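Ethylbenzene dehydrogenase alpha-subunit (Aromatoleum aromaticum, PDB 2IVF) binds a molybdenum atom, an iron/sulfur cluster and the ligands MGD and MD1 as a member of the molybdopterin oxidoreductase family. Local coordinates at residues F229-K234 with M457-F462; F386-K391 with I396-V401; F770-M773 with S778-A781; P835-D840 with I937-P942. All coordinates share one frame; numbering follows the deposited sequence.

Contact 1: residues F229-K234 with M457-F462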
loop_
_atom_site.group_PDB
_atom_site.type_symbol
_atom_site.label_atom_id
_atom_site.label_comp_id
_atom_site.label_asym_id
_atom_site.label_seq_id
_atom_site.Cartn_x
_atom_site.Cartn_y
_atom_site.Cartn_z
ATOM N N PHE A 229 -22.839 16.607 0.974
ATOM C CA PHE A 229 -22.857 18.078 0.895
ATOM C C PHE A 229 -24.264 18.512 0.590
ATOM O O PHE A 229 -24.770 19.457 1.140
ATOM C CB PHE A 229 -21.905 18.524 -0.228
ATOM C CG PHE A 229 -21.434 19.949 -0.129
ATOM C CD1 PHE A 229 -20.867 20.439 1.032
ATOM C CD2 PHE A 229 -21.476 20.764 -1.231
ATOM C CE1 PHE A 229 -20.423 21.743 1.094
ATOM C CE2 PHE A 229 -21.031 22.102 -1.182
ATOM C CZ PHE A 229 -20.480 22.568 -0.027
ATOM N N HIS A 230 -24.920 17.806 -0.318
ATOM C CA HIS A 230 -26.226 18.223 -0.761
ATOM C C HIS A 230 -27.377 17.816 0.164
ATOM O O HIS A 230 -28.382 18.488 0.196
ATOM C CB HIS A 230 -26.445 17.802 -2.198
ATOM C CG HIS A 230 -25.578 18.582 -3.143
ATOM N ND1 HIS A 230 -25.344 18.189 -4.433
ATOM C CD2 HIS A 230 -24.831 19.710 -2.947
ATOM C CE1 HIS A 230 -24.517 19.049 -5.012
ATOM N NE2 HIS A 230 -24.192 19.985 -4.132
ATOM N N THR A 231 -27.164 16.777 0.943
ATOM C CA THR A 231 -28.165 16.257 1.896
ATOM C C THR A 231 -28.088 17.004 3.221
ATOM O O THR A 231 -29.105 17.506 3.735
ATOM C CB THR A 231 -27.940 14.767 2.132
ATOM O OG1 THR A 231 -28.031 14.066 0.875
ATOM C CG2 THR A 231 -28.954 14.192 3.121
ATOM N N PHE A 232 -26.870 17.128 3.743
ATOM C CA PHE A 232 -26.638 17.712 5.051
ATOM C C PHE A 232 -26.114 19.160 5.012
ATOM O O PHE A 232 -26.059 19.841 6.057
ATOM C CB PHE A 232 -25.644 16.856 5.801
ATOM C CG PHE A 232 -26.012 15.391 5.864
ATOM C CD1 PHE A 232 -27.131 14.970 6.567
ATOM C CD2 PHE A 232 -25.209 14.431 5.249
ATOM C CE1 PHE A 232 -27.438 13.628 6.662
ATOM C CE2 PHE A 232 -25.517 13.074 5.347
ATOM C CZ PHE A 232 -26.638 12.694 6.051
ATOM N N GLY A 233 -25.695 19.614 3.839
ATOM C CA GLY A 233 -25.142 20.969 3.704
ATOM C C GLY A 233 -23.690 20.968 4.136
ATOM O O GLY A 233 -23.093 22.009 4.196
ATOM N N LYS A 234 -23.102 19.794 4.425
ATOM C CA LYS A 234 -21.675 19.742 4.754
ATOM C C LYS A 234 -21.132 18.350 4.607
ATOM O O LYS A 234 -21.886 17.386 4.553
ATOM C CB LYS A 234 -21.397 20.264 6.179
ATOM C CG LYS A 234 -21.825 19.315 7.311
ATOM C CD LYS A 234 -23.298 19.358 7.558
ATOM C CE LYS A 234 -23.687 18.631 8.860
ATOM N NZ LYS A 234 -23.140 19.287 10.107
ATOM N N MET A 457 -25.592 8.126 -5.589
ATOM C CA MET A 457 -25.267 6.945 -4.811
ATOM C C MET A 457 -25.190 7.226 -3.330
ATOM O O MET A 457 -25.655 6.430 -2.509
ATOM C CB MET A 457 -23.915 6.409 -5.306
ATOM C CG MET A 457 -23.948 5.955 -6.792
ATOM S SD MET A 457 -22.309 5.718 -7.604
ATOM C CE MET A 457 -21.414 4.682 -6.460
ATOM N N GLU A 458 -24.537 8.344 -2.984
ATOM C CA GLU A 458 -24.443 8.799 -1.604
ATOM C C GLU A 458 -25.800 9.256 -1.062
ATOM O O GLU A 458 -26.154 8.896 0.031
ATOM C CB GLU A 458 -23.438 9.964 -1.471
ATOM C CG GLU A 458 -21.993 9.531 -1.642
ATOM C CD GLU A 458 -21.072 10.696 -1.999
ATOM O OE1 GLU A 458 -21.388 11.809 -1.550
ATOM O OE2 GLU A 458 -20.053 10.489 -2.712
ATOM N N ARG A 459 -26.545 10.080 -1.790
ATOM C CA ARG A 459 -27.854 10.483 -1.289
ATOM C C ARG A 459 -28.728 9.271 -0.944
ATOM O O ARG A 459 -29.483 9.261 0.036
ATOM C CB ARG A 459 -28.533 11.377 -2.313
ATOM C CG ARG A 459 -27.860 12.689 -2.442
ATOM C CD ARG A 459 -28.448 13.476 -3.616
ATOM N NE ARG A 459 -29.865 13.796 -3.410
ATOM C CZ ARG A 459 -30.718 14.086 -4.368
ATOM N NH1 ARG A 459 -30.326 14.109 -5.628
ATOM N NH2 ARG A 459 -31.957 14.380 -4.062
ATOM N N SER A 460 -28.613 8.226 -1.749
ATOM C CA SER A 460 -29.450 7.056 -1.578
ATOM C C SER A 460 -29.028 6.309 -0.326
ATOM O O SER A 460 -29.864 5.850 0.435
ATOM C CB SER A 460 -29.375 6.169 -2.823
ATOM O OG SER A 460 -29.788 6.851 -3.957
ATOM N N LEU A 461 -27.723 6.201 -0.098
ATOM C CA LEU A 461 -27.218 5.597 1.154
ATOM C C LEU A 461 -27.672 6.426 2.347
ATOM O O LEU A 461 -28.190 5.891 3.321
ATOM C CB LEU A 461 -25.682 5.484 1.137
ATOM C CG LEU A 461 -24.945 4.876 2.347
ATOM C CD1 LEU A 461 -23.538 4.307 1.911
ATOM C CD2 LEU A 461 -24.775 5.914 3.477
ATOM N N PHE A 462 -27.542 7.748 2.284
ATOM C CA PHE A 462 -28.040 8.554 3.397
ATOM C C PHE A 462 -29.532 8.460 3.645
ATOM O O PHE A 462 -29.977 8.582 4.791
ATOM C CB PHE A 462 -27.568 10.004 3.248
ATOM C CG PHE A 462 -26.099 10.131 3.354
ATOM C CD1 PHE A 462 -25.460 9.554 4.421
ATOM C CD2 PHE A 462 -25.337 10.788 2.402
ATOM C CE1 PHE A 462 -24.055 9.619 4.566
ATOM C CE2 PHE A 462 -23.937 10.855 2.558
ATOM C CZ PHE A 462 -23.314 10.243 3.614
HETATM O O HOH W 1 -30.226 14.563 -0.830
#
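Phe232 and Phe462 form a T-shaped (edge-to-face) stack between helix 226-232 and helix 454-467, a buried helix-helix contact in the molybdopterin oxidoreductase part of the chain. The ring centroids lie 4.8 Å apart and the planes meet at 71°, which identifies the stack. Phe232 supplies the edge: its CE2 stands over the centre of the Phe462 ring, 3.6 Å from Phe462 CG. One face of the Phe232 ring carries the methyl CG2 of Thr231, so the ring that supplies the edge is itself packed by its neighbour in sequence.

The second half of the contact is followed along Arg459. Its CB leads to CG, which lies 3.6 Å from Thr231 OG1, an apolar carbon against a hydroxyl with no bond between them. The chain bends about the CG-CD bond (chi3 63°), which brings NE to a water at 2.7 Å, to which it donates. At the tip, NH1 reaches the carbonyl of Glu826 and NH2 that of Phe814, so each of its nitrogens has an identified partner and its rotation is probably fixed. Thr231 OG1 is also hydrogen-bonded to Gly227 O, one turn earlier in its own helix. Direct hydrogen bonds between the segments are absent; the polar link is that single water, which donates to Thr231 OG1 at 2.8 Å.

Contact 2: residues F386-K391 with I396-V401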
loop_
_atom_site.group_PDB
_atom_site.type_symbol
_atom_site.label_atom_id
_atom_site.label_comp_id
_atom_site.label_asym_id
_atom_site.label_seq_id
_atom_site.Cartn_x
_atom_site.Cartn_y
_atom_site.Cartn_z
ATOM N N PHE A 386 -52.766 15.942 0.818
ATOM C CA PHE A 386 -53.535 16.913 1.550
ATOM C C PHE A 386 -53.769 18.104 0.637
ATOM O O PHE A 386 -53.394 18.086 -0.539
ATOM C CB PHE A 386 -52.769 17.347 2.810
ATOM C CG PHE A 386 -52.310 16.201 3.675
ATOM C CD1 PHE A 386 -53.166 15.643 4.621
ATOM C CD2 PHE A 386 -51.030 15.695 3.551
ATOM C CE1 PHE A 386 -52.755 14.595 5.425
ATOM C CE2 PHE A 386 -50.605 14.642 4.347
ATOM C CZ PHE A 386 -51.475 14.081 5.286
ATOM N N SER A 387 -54.408 19.130 1.180
ATOM C CA SER A 387 -54.605 20.371 0.453
ATOM C C SER A 387 -54.189 21.567 1.298
ATOM O O SER A 387 -54.209 21.510 2.523
ATOM C CB SER A 387 -56.057 20.510 -0.003
ATOM O OG SER A 387 -56.922 19.715 0.777
ATOM N N ALA A 388 -53.787 22.634 0.612
ATOM C CA ALA A 388 -53.473 23.911 1.237
ATOM C C ALA A 388 -54.079 25.036 0.394
ATOM O O ALA A 388 -54.029 24.977 -0.832
ATOM C CB ALA A 388 -51.972 24.077 1.343
ATOM N N ARG A 389 -54.667 26.037 1.051
ATOM C CA ARG A 389 -55.093 27.265 0.380
ATOM C C ARG A 389 -53.943 28.248 0.325
ATOM O O ARG A 389 -53.385 28.611 1.354
ATOM C CB ARG A 389 -56.259 27.938 1.113
ATOM C CG ARG A 389 -57.602 27.509 0.620
ATOM C CD ARG A 389 -58.754 28.011 1.511
ATOM N NE ARG A 389 -59.938 27.169 1.337
ATOM C CZ ARG A 389 -61.057 27.242 2.064
ATOM N NH1 ARG A 389 -61.169 28.131 3.050
ATOM N NH2 ARG A 389 -62.083 26.425 1.798
ATOM N N LEU A 390 -53.617 28.713 -0.870
ATOM C CA LEU A 390 -52.565 29.698 -1.026
ATOM C C LEU A 390 -53.069 31.120 -0.726
ATOM O O LEU A 390 -54.265 31.343 -0.489
ATOM C CB LEU A 390 -51.964 29.590 -2.431
ATOM C CG LEU A 390 -51.417 28.193 -2.758
ATOM C CD1 LEU A 390 -50.671 28.184 -4.076
ATOM C CD2 LEU A 390 -50.492 27.683 -1.639
ATOM N N LYS A 391 -52.141 32.074 -0.717
ATOM C CA LYS A 391 -52.476 33.464 -0.462
ATOM C C LYS A 391 -53.345 34.028 -1.596
ATOM O O LYS A 391 -54.028 35.034 -1.424
ATOM C CB LYS A 391 -51.217 34.321 -0.227
ATOM C CG LYS A 391 -50.226 34.413 -1.385
ATOM C CD LYS A 391 -49.359 35.667 -1.266
ATOM C CE LYS A 391 -48.014 35.558 -1.999
ATOM N NZ LYS A 391 -47.919 34.487 -3.036
ATOM N N ILE A 396 -54.530 23.893 -3.552
ATOM C CA ILE A 396 -53.766 22.921 -4.307
ATOM C C ILE A 396 -53.549 21.696 -3.451
ATOM O O ILE A 396 -53.683 21.749 -2.228
ATOM C CB ILE A 396 -52.405 23.482 -4.748
ATOM C CG1 ILE A 396 -51.627 24.032 -3.534
ATOM C CG2 ILE A 396 -52.628 24.562 -5.821
ATOM C CD1 ILE A 396 -50.227 24.460 -3.838
ATOM N N GLN A 397 -53.228 20.594 -4.120
ATOM C CA GLN A 397 -52.818 19.377 -3.464
ATOM C C GLN A 397 -51.356 19.550 -3.054
ATOM O O GLN A 397 -50.555 20.088 -3.823
ATOM C CB GLN A 397 -52.889 18.180 -4.427
ATOM C CG GLN A 397 -54.246 17.475 -4.581
ATOM C CD GLN A 397 -54.052 16.042 -5.090
ATOM O OE1 GLN A 397 -53.043 15.386 -4.775
ATOM N NE2 GLN A 397 -54.995 15.557 -5.873
ATOM N N VAL A 398 -51.028 19.093 -1.854
ATOM C CA VAL A 398 -49.659 19.050 -1.384
ATOM C C VAL A 398 -49.460 17.687 -0.764
ATOM O O VAL A 398 -50.426 17.078 -0.286
ATOM C CB VAL A 398 -49.350 20.158 -0.366
ATOM C CG1 VAL A 398 -49.582 21.547 -0.998
ATOM C CG2 VAL A 398 -50.180 19.985 0.906
ATOM N N ARG A 399 -48.224 17.201 -0.798
ATOM C CA ARG A 399 -47.891 15.956 -0.156
ATOM C C ARG A 399 -46.491 16.063 0.386
ATOM O O ARG A 399 -45.721 16.895 -0.047
ATOM C CB ARG A 399 -48.023 14.790 -1.131
ATOM C CG ARG A 399 -46.912 14.687 -2.154
ATOM C CD ARG A 399 -47.161 13.548 -3.131
ATOM N NE ARG A 399 -46.141 13.485 -4.185
ATOM C CZ ARG A 399 -46.241 12.749 -5.297
ATOM N NH1 ARG A 399 -47.295 11.975 -5.526
ATOM N NH2 ARG A 399 -45.274 12.783 -6.191
ATOM N N THR A 400 -46.165 15.190 1.320
ATOM C CA THR A 400 -44.860 15.182 1.917
ATOM C C THR A 400 -43.854 14.636 0.915
ATOM O O THR A 400 -44.222 13.891 0.002
ATOM C CB THR A 400 -44.840 14.283 3.170
ATOM O OG1 THR A 400 -45.118 12.931 2.807
ATOM C CG2 THR A 400 -45.858 14.760 4.202
ATOM N N VAL A 401 -42.583 14.996 1.098
ATOM C CA VAL A 401 -41.537 14.399 0.338
ATOM C C VAL A 401 -41.643 12.886 0.452
ATOM O O VAL A 401 -41.521 12.182 -0.550
ATOM C CB VAL A 401 -40.158 14.831 0.830
ATOM C CG1 VAL A 401 -39.062 13.962 0.182
ATOM C CG2 VAL A 401 -39.956 16.341 0.551
#
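Phe386 and Val398 form an antiparallel hydrogen-bonded pair held by two backbone bonds, and Ala388 with Ile396 repeats the pattern two residues further along this beta hairpin. The two bonds of the first pair differ in approach. Phe386 N reaches Val398 O at 2.8 Å, almost in line with the carbonyl (174°), whereas Val398 N meets Phe386 O at 2.9 Å from 47° above the carbonyl plane.

The close-packed face carries Phe386, Ala388, Ile396 and Val398. There Val398 CG2 approaches Phe386 CB, and Val398 CG1 lies 4.2 Å from Ala388 CB. Leu390, past the strand end, crosses Ile396 at about a right angle, CD1 to CD1 at 3.8 Å; with Ile396 CG1 between its backbone N and carbonyl carbon (chi1 54°), CD1 reaches both Leu390 methyls. The other face, with Ser387 and Gln397, is exposed: this non-hydrogen-bonded pair has CA atoms 4.4 Å apart and contributes chiefly CA-H...O contacts, such as Gln397 CA to Phe386 O at 3.2 Å.

Strand 395-400 is the middle of a three-stranded antiparallel sheet, with 385-389 along one edge and 334-336 along the other. Phe386 stacks on Phe359 of strand 356-360, and Thr400 OG1 N-caps helix 401-408 through Glu403 N.

Contact 3: residues F770-M773 with S778-A781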
loop_
_atom_site.group_PDB
_atom_site.type_symbol
_atom_site.label_atom_id
_atom_site.label_comp_id
_atom_site.label_asym_id
_atom_site.label_seq_id
_atom_site.Cartn_x
_atom_site.Cartn_y
_atom_site.Cartn_z
ATOM N N PHE A 770 -5.379 14.687 19.107
ATOM C CA PHE A 770 -5.904 16.032 19.020
ATOM C C PHE A 770 -7.125 16.212 19.896
ATOM O O PHE A 770 -7.872 15.247 20.187
ATOM C CB PHE A 770 -6.102 16.478 17.570
ATOM C CG PHE A 770 -7.053 15.654 16.730
ATOM C CD1 PHE A 770 -8.447 15.766 16.887
ATOM C CD2 PHE A 770 -6.571 14.957 15.634
ATOM C CE1 PHE A 770 -9.324 15.069 16.017
ATOM C CE2 PHE A 770 -7.434 14.307 14.767
ATOM C CZ PHE A 770 -8.803 14.368 14.951
ATOM N N LEU A 771 -7.303 17.415 20.387
ATOM C CA LEU A 771 -8.344 17.654 21.370
ATOM C C LEU A 771 -9.564 18.378 20.792
ATOM O O LEU A 771 -10.551 18.624 21.485
ATOM C CB LEU A 771 -7.777 18.451 22.525
ATOM C CG LEU A 771 -6.589 17.786 23.227
ATOM C CD1 LEU A 771 -6.115 18.696 24.330
ATOM C CD2 LEU A 771 -7.029 16.426 23.781
ATOM N N SER A 772 -9.475 18.745 19.540
ATOM C CA SER A 772 -10.600 19.399 18.864
ATOM C C SER A 772 -10.344 19.427 17.364
ATOM O O SER A 772 -9.249 19.085 16.914
ATOM C CB SER A 772 -10.796 20.822 19.359
ATOM O OG SER A 772 -9.934 21.695 18.713
ATOM N N MET A 773 -11.374 19.823 16.607
ATOM C CA MET A 773 -11.278 19.953 15.177
ATOM C C MET A 773 -10.787 21.354 14.753
ATOM O O MET A 773 -10.839 21.684 13.557
ATOM C CB MET A 773 -12.667 19.682 14.527
ATOM C CG MET A 773 -13.211 18.266 14.628
ATOM S SD MET A 773 -12.131 17.065 13.937
ATOM C CE MET A 773 -12.857 15.574 14.603
ATOM N N SER A 778 -14.567 21.888 9.755
ATOM C CA SER A 778 -14.780 20.645 10.499
ATOM C C SER A 778 -15.334 20.848 11.900
ATOM O O SER A 778 -16.051 20.009 12.416
ATOM C CB SER A 778 -13.481 19.862 10.607
ATOM O OG SER A 778 -13.086 19.301 9.392
ATOM N N ARG A 779 -14.925 21.918 12.557
ATOM C CA ARG A 779 -15.356 22.167 13.896
ATOM C C ARG A 779 -16.878 22.174 13.961
ATOM O O ARG A 779 -17.445 21.688 14.937
ATOM C CB ARG A 779 -14.822 23.493 14.409
ATOM C CG ARG A 779 -15.316 23.801 15.774
ATOM C CD ARG A 779 -15.011 25.183 16.207
ATOM N NE ARG A 779 -15.289 25.381 17.639
ATOM C CZ ARG A 779 -14.583 24.838 18.646
ATOM N NH1 ARG A 779 -13.533 24.017 18.421
ATOM N NH2 ARG A 779 -14.930 25.116 19.910
ATOM N N TYR A 780 -17.527 22.703 12.912
ATOM C CA TYR A 780 -18.971 22.842 12.900
ATOM C C TYR A 780 -19.607 21.723 12.108
ATOM O O TYR A 780 -20.609 21.191 12.560
ATOM C CB TYR A 780 -19.392 24.189 12.321
ATOM C CG TYR A 780 -18.695 25.315 13.001
ATOM C CD1 TYR A 780 -19.124 25.766 14.235
ATOM C CD2 TYR A 780 -17.561 25.892 12.441
ATOM C CE1 TYR A 780 -18.464 26.791 14.878
ATOM C CE2 TYR A 780 -16.882 26.922 13.088
ATOM C CZ TYR A 780 -17.339 27.360 14.303
ATOM O OH TYR A 780 -16.639 28.365 14.962
ATOM N N ALA A 781 -18.991 21.321 10.989
ATOM C CA ALA A 781 -19.571 20.316 10.114
ATOM C C ALA A 781 -19.714 18.993 10.879
ATOM O O ALA A 781 -20.722 18.294 10.774
ATOM C CB ALA A 781 -18.717 20.097 8.850
HETATM O O HOH W 2 -10.922 24.145 19.872
#
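Arg779 presents the edge of its guanidinium group to Ser772, whose OG lies near the group's plane at 4.3 Å from Arg779 NH1, too far for a direct bond. The other flat group, the Tyr780 ring, has Arg779 CD over one face, 3.7 Å above the plane and displaced toward the rim; the tyrosine also touches Asp526, Glu527 and Asn530 of helix 526-540. In the fold, the loop that follows strand 767-769 passes through 770-773 and folds back on the first turn of the short helix 777-781.

A water spans the gap between the polar ends. It stands 2.9 Å from Ser772 OG and accepts a weak hydrogen bond from Arg779 NH1 at 3.0 Å. Gly774 contributes to both ends of this small network, its N bonding to Ser772 OG and its O to Arg779 NH1, so the loop between the segments grips the same two side chains as the water does.

The apolar part rests on Met773. Its CB packs on the helix backbone, 3.7 Å from Arg779 CA, and meets Ser778 CB at 4.0 Å. The chain then bends (chi2 -57°), carrying the thioether away from the helix, and the side chain also touches Val786. Ser778, bonded through its hydroxyl to Tyr483 O, is approached by the methionine a second time, where Met773 CG lies 4.0 Å from Ser778 O.

Contact 4: residues P835-D840 with I937-P942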
loop_
_atom_site.group_PDB
_atom_site.type_symbol
_atom_site.label_atom_id
_atom_site.label_comp_id
_atom_site.label_asym_id
_atom_site.label_seq_id
_atom_site.Cartn_x
_atom_site.Cartn_y
_atom_site.Cartn_z
ATOM N N PRO A 835 -22.780 7.464 -17.258
ATOM C CA PRO A 835 -22.753 7.875 -18.653
ATOM C C PRO A 835 -21.717 7.073 -19.452
ATOM O O PRO A 835 -20.768 6.565 -18.877
ATOM C CB PRO A 835 -22.346 9.324 -18.546
ATOM C CG PRO A 835 -22.941 9.761 -17.287
ATOM C CD PRO A 835 -22.615 8.626 -16.368
ATOM N N MET A 836 -21.949 6.910 -20.741
ATOM C CA MET A 836 -21.062 6.135 -21.611
ATOM C C MET A 836 -19.844 6.972 -21.998
ATOM O O MET A 836 -19.563 7.233 -23.155
ATOM C CB MET A 836 -21.839 5.616 -22.843
ATOM C CG MET A 836 -22.748 4.410 -22.444
ATOM S SD MET A 836 -23.672 3.752 -23.832
ATOM C CE MET A 836 -22.417 2.622 -24.459
ATOM N N VAL A 837 -19.118 7.407 -20.972
ATOM C CA VAL A 837 -17.880 8.147 -21.154
ATOM C C VAL A 837 -16.865 7.245 -21.867
ATOM O O VAL A 837 -16.573 6.148 -21.387
ATOM C CB VAL A 837 -17.270 8.571 -19.814
ATOM C CG1 VAL A 837 -16.032 9.463 -20.037
ATOM C CG2 VAL A 837 -18.339 9.236 -18.859
ATOM N N GLY A 838 -16.307 7.742 -22.976
ATOM C CA GLY A 838 -15.373 6.991 -23.785
ATOM C C GLY A 838 -16.007 6.321 -24.990
ATOM O O GLY A 838 -15.298 5.835 -25.860
ATOM N N GLY A 839 -17.325 6.249 -25.026
ATOM C CA GLY A 839 -18.033 5.666 -26.185
ATOM C C GLY A 839 -18.610 4.334 -25.778
ATOM O O GLY A 839 -18.581 3.956 -24.613
ATOM N N ASP A 840 -19.143 3.616 -26.745
ATOM C CA ASP A 840 -19.826 2.395 -26.476
ATOM C C ASP A 840 -18.835 1.250 -26.525
ATOM O O ASP A 840 -18.617 0.624 -27.577
ATOM C CB ASP A 840 -20.927 2.186 -27.513
ATOM C CG ASP A 840 -21.772 0.970 -27.189
ATOM O OD1 ASP A 840 -21.570 0.397 -26.098
ATOM O OD2 ASP A 840 -22.587 0.581 -28.022
ATOM N N ILE A 937 -10.971 10.912 -19.160
ATOM C CA ILE A 937 -11.745 12.079 -19.604
ATOM C C ILE A 937 -12.085 13.069 -18.538
ATOM O O ILE A 937 -11.884 14.252 -18.751
ATOM C CB ILE A 937 -13.052 11.690 -20.348
ATOM C CG1 ILE A 937 -12.776 10.739 -21.528
ATOM C CG2 ILE A 937 -13.786 12.940 -20.817
ATOM C CD1 ILE A 937 -11.591 11.070 -22.268
ATOM N N GLY A 938 -12.708 12.602 -17.462
ATOM C CA GLY A 938 -12.998 13.412 -16.295
ATOM C C GLY A 938 -14.240 14.252 -16.445
ATOM O O GLY A 938 -14.274 15.390 -15.998
ATOM N N MET A 939 -15.259 13.707 -17.079
ATOM C CA MET A 939 -16.481 14.458 -17.338
ATOM C C MET A 939 -17.030 14.988 -16.014
ATOM O O MET A 939 -17.370 14.198 -15.156
ATOM C CB MET A 939 -17.535 13.547 -17.985
ATOM C CG MET A 939 -17.176 12.983 -19.339
ATOM S SD MET A 939 -17.008 14.267 -20.618
ATOM C CE MET A 939 -18.714 14.762 -20.905
ATOM N N PRO A 940 -17.071 16.322 -15.817
ATOM C CA PRO A 940 -17.633 16.817 -14.582
ATOM C C PRO A 940 -19.140 16.803 -14.629
ATOM O O PRO A 940 -19.721 17.079 -15.677
ATOM C CB PRO A 940 -17.120 18.261 -14.507
ATOM C CG PRO A 940 -16.146 18.416 -15.584
ATOM C CD PRO A 940 -16.531 17.419 -16.627
ATOM N N LYS A 941 -19.767 16.536 -13.492
ATOM C CA LYS A 941 -21.226 16.474 -13.424
ATOM C C LYS A 941 -21.794 17.877 -13.537
ATOM O O LYS A 941 -21.571 18.701 -12.664
ATOM C CB LYS A 941 -21.720 15.751 -12.142
ATOM C CG LYS A 941 -23.255 15.639 -12.126
ATOM C CD LYS A 941 -23.731 14.460 -11.317
ATOM C CE LYS A 941 -25.240 14.478 -11.133
ATOM N NZ LYS A 941 -25.727 13.197 -10.513
ATOM N N PRO A 942 -22.482 18.179 -14.648
ATOM C CA PRO A 942 -22.921 19.550 -14.872
ATOM C C PRO A 942 -23.842 20.135 -13.791
ATOM O O PRO A 942 -23.848 21.350 -13.607
ATOM C CB PRO A 942 -23.679 19.464 -16.196
ATOM C CG PRO A 942 -23.133 18.350 -16.862
ATOM C CD PRO A 942 -22.862 17.323 -15.775
#
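Val837 places one methyl, CG1, against both Ile937 and Met939. Val837 CG1 lies 3.7 Å from Ile937 CB. The same methyl comes within 3.8 Å of Met939 CG. The second adds a looser approach, Val837 CG2 to Met939 CG at 4.0 Å. The valine torsion (chi1 -175°) sets CG1 opposite its own backbone N and so points it into the other loop. The valine lies alongside each partner with the side chains running in opposing directions, and the contact is apolar throughout, with no hydrogen bond across it. Met939 touches with its CG: the bend at chi2 takes the sulfur aside, Met939 SD being 4.9 Å from Val837 CG1, and that at chi3 turns the terminal methyl; the side chain also lies on Trp560.

The next shell is backbone. A type II beta turn runs from Met836 to Gly839, closed by Gly839 N to Met836 O at 3.1 Å, and Gly838 holds its third position with a positive phi of 98°. Val837 is bonded through its backbone to Arg970, and Gly838 to Asp897. This loop thus adjoins strand 969-975, which pairs into the same sheet as strands of the molybdopterin dinucleotide-binding family region (double-psi beta-barrel clan).

On the other side, Ile937 also has positive phi, and both its backbone polar atoms are engaged: N by Ser616 OG, O by Trp560 NE1. Further out, Lys941 NZ forms salt bridges with Asp455 and Glu826 and a hydrogen bond with His453. Pro835 and Pro942, one from each loop, both rest on Tyr452. The Ile937 side chain stays about 11 Å from MD1.

From the N terminus, helix 226-232 opens contact 1, whose long loop closes only at helix 454-467. Contact 2, a local hairpin, forms entirely within that interval, yet its centre lies 26 Å from that of contact 1. Contacts 3 and 4 follow in series: the first closes a short turn, the second a loop of 96 residues that brings the approach to strand 843-846 against the segment between 915-917 and 969-975. No two loops cross. Contacts 1 and 3 touch directly through a probable hydrogen bond, Lys234 NZ to Ala781 O at 2.7 Å, whereas contacts 3 and 4 lie on opposite sides of the chain's centre.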